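Local structure of SmhB (Serratia marcescens, 6ZZ5) at residues Lys133-Ser138 with Gln270-Val275. The protein is one component of Smh, a tripartite alpha-pore-forming toxin, and probably joins its partner proteins in building a membrane pore. Sequence-based numbering, arbitrary orientation.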
ATOM      1  N   LYS A 133       6.648  -9.417  11.734  1.00 17.46           N
ATOM      2  CA  LYS A 133       8.056  -9.058  12.020  1.00 19.12           C
ATOM      3  C   LYS A 133       8.146  -7.539  12.293  1.00 19.11           C
ATOM      4  O   LYS A 133       8.893  -7.153  13.192  1.00 18.96           O
ATOM      5  CB  LYS A 133       8.953  -9.405  10.844  1.00 26.50           C
ATOM      6  CG  LYS A 133       9.066 -10.888  10.585  1.00 41.84           C
ATOM      7  CD  LYS A 133       9.936 -11.178   9.373  1.00 60.41           C
ATOM      8  CE  LYS A 133       9.759 -12.593   8.869  1.00 61.96           C
ATOM      9  NZ  LYS A 133      11.060 -13.148   8.443  1.00 61.61           N
ATOM     10  N   LEU A 134       7.368  -6.732  11.554  1.00 15.66           N
ATOM     11  CA  LEU A 134       7.368  -5.261  11.672  1.00 17.36           C
ATOM     12  C   LEU A 134       6.765  -4.883  13.042  1.00 16.93           C
ATOM     13  O   LEU A 134       7.251  -3.905  13.660  1.00 16.01           O
ATOM     14  CB  LEU A 134       6.621  -4.612  10.510  1.00 14.95           C
ATOM     15  CG  LEU A 134       7.411  -4.477   9.208  1.00 15.91           C
ATOM     16  CD1 LEU A 134       6.465  -4.126   8.062  1.00 16.81           C
ATOM     17  CD2 LEU A 134       8.537  -3.442   9.351  1.00 17.54           C
ATOM     18  N   ILE A 135       5.779  -5.625  13.522  1.00 16.82           N
ATOM     19  CA  ILE A 135       5.153  -5.373  14.860  1.00 17.22           C
ATOM     20  C   ILE A 135       6.271  -5.559  15.902  1.00 17.33           C
ATOM     21  O   ILE A 135       6.527  -4.629  16.713  1.00 18.27           O
ATOM     22  CB  ILE A 135       3.931  -6.254  15.127  1.00 17.67           C
ATOM     23  CG1 ILE A 135       2.780  -5.831  14.222  1.00 17.48           C
ATOM     24  CG2 ILE A 135       3.524  -6.188  16.607  1.00 18.26           C
ATOM     25  CD1 ILE A 135       1.660  -6.809  14.130  1.00 19.33           C
ATOM     26  N   ILE A 136       7.000  -6.674  15.802  1.00 16.18           N
ATOM     27  CA  ILE A 136       8.024  -7.023  16.821  1.00 17.73           C
ATOM     28  C   ILE A 136       9.107  -5.950  16.713  1.00 18.34           C
ATOM     29  O   ILE A 136       9.498  -5.325  17.766  1.00 18.98           O
ATOM     30  CB  ILE A 136       8.523  -8.457  16.585  1.00 18.37           C
ATOM     31  CG1 ILE A 136       7.430  -9.497  16.854  1.00 19.14           C
ATOM     32  CG2 ILE A 136       9.751  -8.780  17.425  1.00 18.47           C
ATOM     33  CD1 ILE A 136       7.580 -10.760  15.996  1.00 19.61           C
ATOM     34  N   ASP A 137       9.629  -5.770  15.510  1.00 17.84           N
ATOM     35  CA  ASP A 137      10.854  -4.941  15.335  1.00 19.05           C
ATOM     36  C   ASP A 137      10.517  -3.484  15.678  1.00 17.99           C
ATOM     37  O   ASP A 137      11.316  -2.858  16.368  1.00 17.94           O
ATOM     38  CB  ASP A 137      11.536  -5.111  13.958  1.00 21.75           C
ATOM     39  CG  ASP A 137      12.236  -6.443  13.741  1.00 25.04           C
ATOM     40  OD1 ASP A 137      12.458  -7.180  14.719  1.00 22.95           O
ATOM     41  OD2 ASP A 137      12.447  -6.786  12.584  1.00 24.28           O
ATOM     42  N   SER A 138       9.395  -2.920  15.223  1.00 15.97           N
ATOM     43  CA  SER A 138       9.074  -1.499  15.473  1.00 17.95           C
ATOM     44  C   SER A 138       8.822  -1.301  16.977  1.00 22.06           C
ATOM     45  O   SER A 138       9.241  -0.249  17.494  1.00 21.75           O
ATOM     46  CB  SER A 138       7.893  -0.998  14.642  1.00 19.72           C
ATOM     47  OG  SER A 138       6.736  -1.695  14.998  1.00 23.44           O
ATOM     48  N   GLN A 270       1.398   0.628   7.520  1.00 16.63           N
ATOM     49  CA  GLN A 270       1.185   0.372   6.088  1.00 15.72           C
ATOM     50  C   GLN A 270       1.066  -1.138   5.852  1.00 14.98           C
ATOM     51  O   GLN A 270       0.207  -1.576   5.047  1.00 17.47           O
ATOM     52  CB  GLN A 270       2.325   0.974   5.286  1.00 20.56           C
ATOM     53  CG  GLN A 270       2.433   2.473   5.441  1.00 24.97           C
ATOM     54  CD  GLN A 270       1.238   3.060   4.748  1.00 34.13           C
ATOM     55  OE1 GLN A 270       0.943   2.748   3.596  1.00 62.64           O
ATOM     56  NE2 GLN A 270       0.444   3.753   5.499  1.00 24.09           N
ATOM     57  N   ALA A 271       1.881  -1.940   6.512  1.00 15.23           N
ATOM     58  CA  ALA A 271       1.874  -3.410   6.319  1.00 16.04           C
ATOM     59  C   ALA A 271       0.541  -3.976   6.816  1.00 17.55           C
ATOM     60  O   ALA A 271       0.026  -4.883   6.155  1.00 17.56           O
ATOM     61  CB  ALA A 271       3.055  -4.082   6.999  1.00 19.73           C
ATOM     62  N   GLN A 272       0.005  -3.435   7.904  1.00 18.77           N
ATOM     63  CA  GLN A 272      -1.300  -3.876   8.457  1.00 17.16           C
ATOM     64  C   GLN A 272      -2.386  -3.621   7.395  1.00 17.84           C
ATOM     65  O   GLN A 272      -3.218  -4.494   7.153  1.00 16.18           O
ATOM     66  CB  GLN A 272      -1.576  -3.245   9.804  1.00 17.59           C
ATOM     67  CG  GLN A 272      -2.853  -3.773  10.486  1.00 21.96           C
ATOM     68  CD  GLN A 272      -2.630  -5.158  11.060  1.00 24.64           C
ATOM     69  OE1 GLN A 272      -1.805  -5.336  11.948  1.00 37.09           O
ATOM     70  NE2 GLN A 272      -3.279  -6.144  10.496  1.00 25.50           N
ATOM     71  N   SER A 273      -2.381  -2.450   6.789  1.00 16.96           N
ATOM     72  CA  SER A 273      -3.355  -2.070   5.733  1.00 17.48           C
ATOM     73  C   SER A 273      -3.182  -2.980   4.529  1.00 15.82           C
ATOM     74  O   SER A 273      -4.221  -3.377   3.917  1.00 15.27           O
ATOM     75  CB  SER A 273      -3.258  -0.607   5.329  1.00 18.81           C
ATOM     76  OG  SER A 273      -3.446   0.195   6.503  1.00 27.27           O
ATOM     77  N   ALA A 274      -1.959  -3.373   4.229  1.00 17.36           N
ATOM     78  CA  ALA A 274      -1.717  -4.334   3.131  1.00 16.43           C
ATOM     79  C   ALA A 274      -2.283  -5.720   3.498  1.00 16.22           C
ATOM     80  O   ALA A 274      -2.849  -6.392   2.602  1.00 16.66           O
ATOM     81  CB  ALA A 274      -0.254  -4.387   2.752  1.00 15.15           C
ATOM     82  N   VAL A 275      -2.205  -6.150   4.759  1.00 17.01           N
ATOM     83  CA  VAL A 275      -2.836  -7.432   5.214  1.00 18.06           C
ATOM     84  C   VAL A 275      -4.353  -7.352   4.986  1.00 19.68           C
ATOM     85  O   VAL A 275      -4.949  -8.366   4.480  1.00 17.68           O
ATOM     86  CB  VAL A 275      -2.559  -7.790   6.692  1.00 22.61           C
ATOM     87  CG1 VAL A 275      -3.361  -9.015   7.142  1.00 23.23           C
ATOM     88  CG2 VAL A 275      -1.091  -7.997   6.931  1.00 27.01           C
TER
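Leu134 and Ala271 lie closest across two nearly antiparallel helical turns, residues 133-138 and 270-275, with their CA atoms 7.9 Å apart; the CA atoms of Ile135 and Gln272 are 9.2 Å apart. A single methyl-to-methyl touch carries the contact: CD1 of Leu134 meets CB of Ala271 at 3.6 Å. Both CB atoms point toward the opposite helix, and because the first torsion of Leu134 sets CG anti to the carbonyl carbon (chi1 -81°), its branch extends across the gap onto the short alanine. At the more open margin, CD1 of Ile135 comes within 4.4 Å of OE1 of Gln272, whose hydrogen-bond partner is Asn131, one turn earlier on the isoleucine's own helix. Behind Leu134, its carbonyl O accepts from Ser138 twice, the backbone N at 2.8 Å and OG at 2.6 Å, arriving from opposite faces of the carbonyl plane, so the buried hydroxyl is satisfied within its own helix. The contact joins helix 99-151 to helix 252-300 within the long helical bundle. Leu134 also packs on Leu267 and Gln268, while His60 of helix 44-92 borders it and helix 4-30 packs against Gln270 and Ala274.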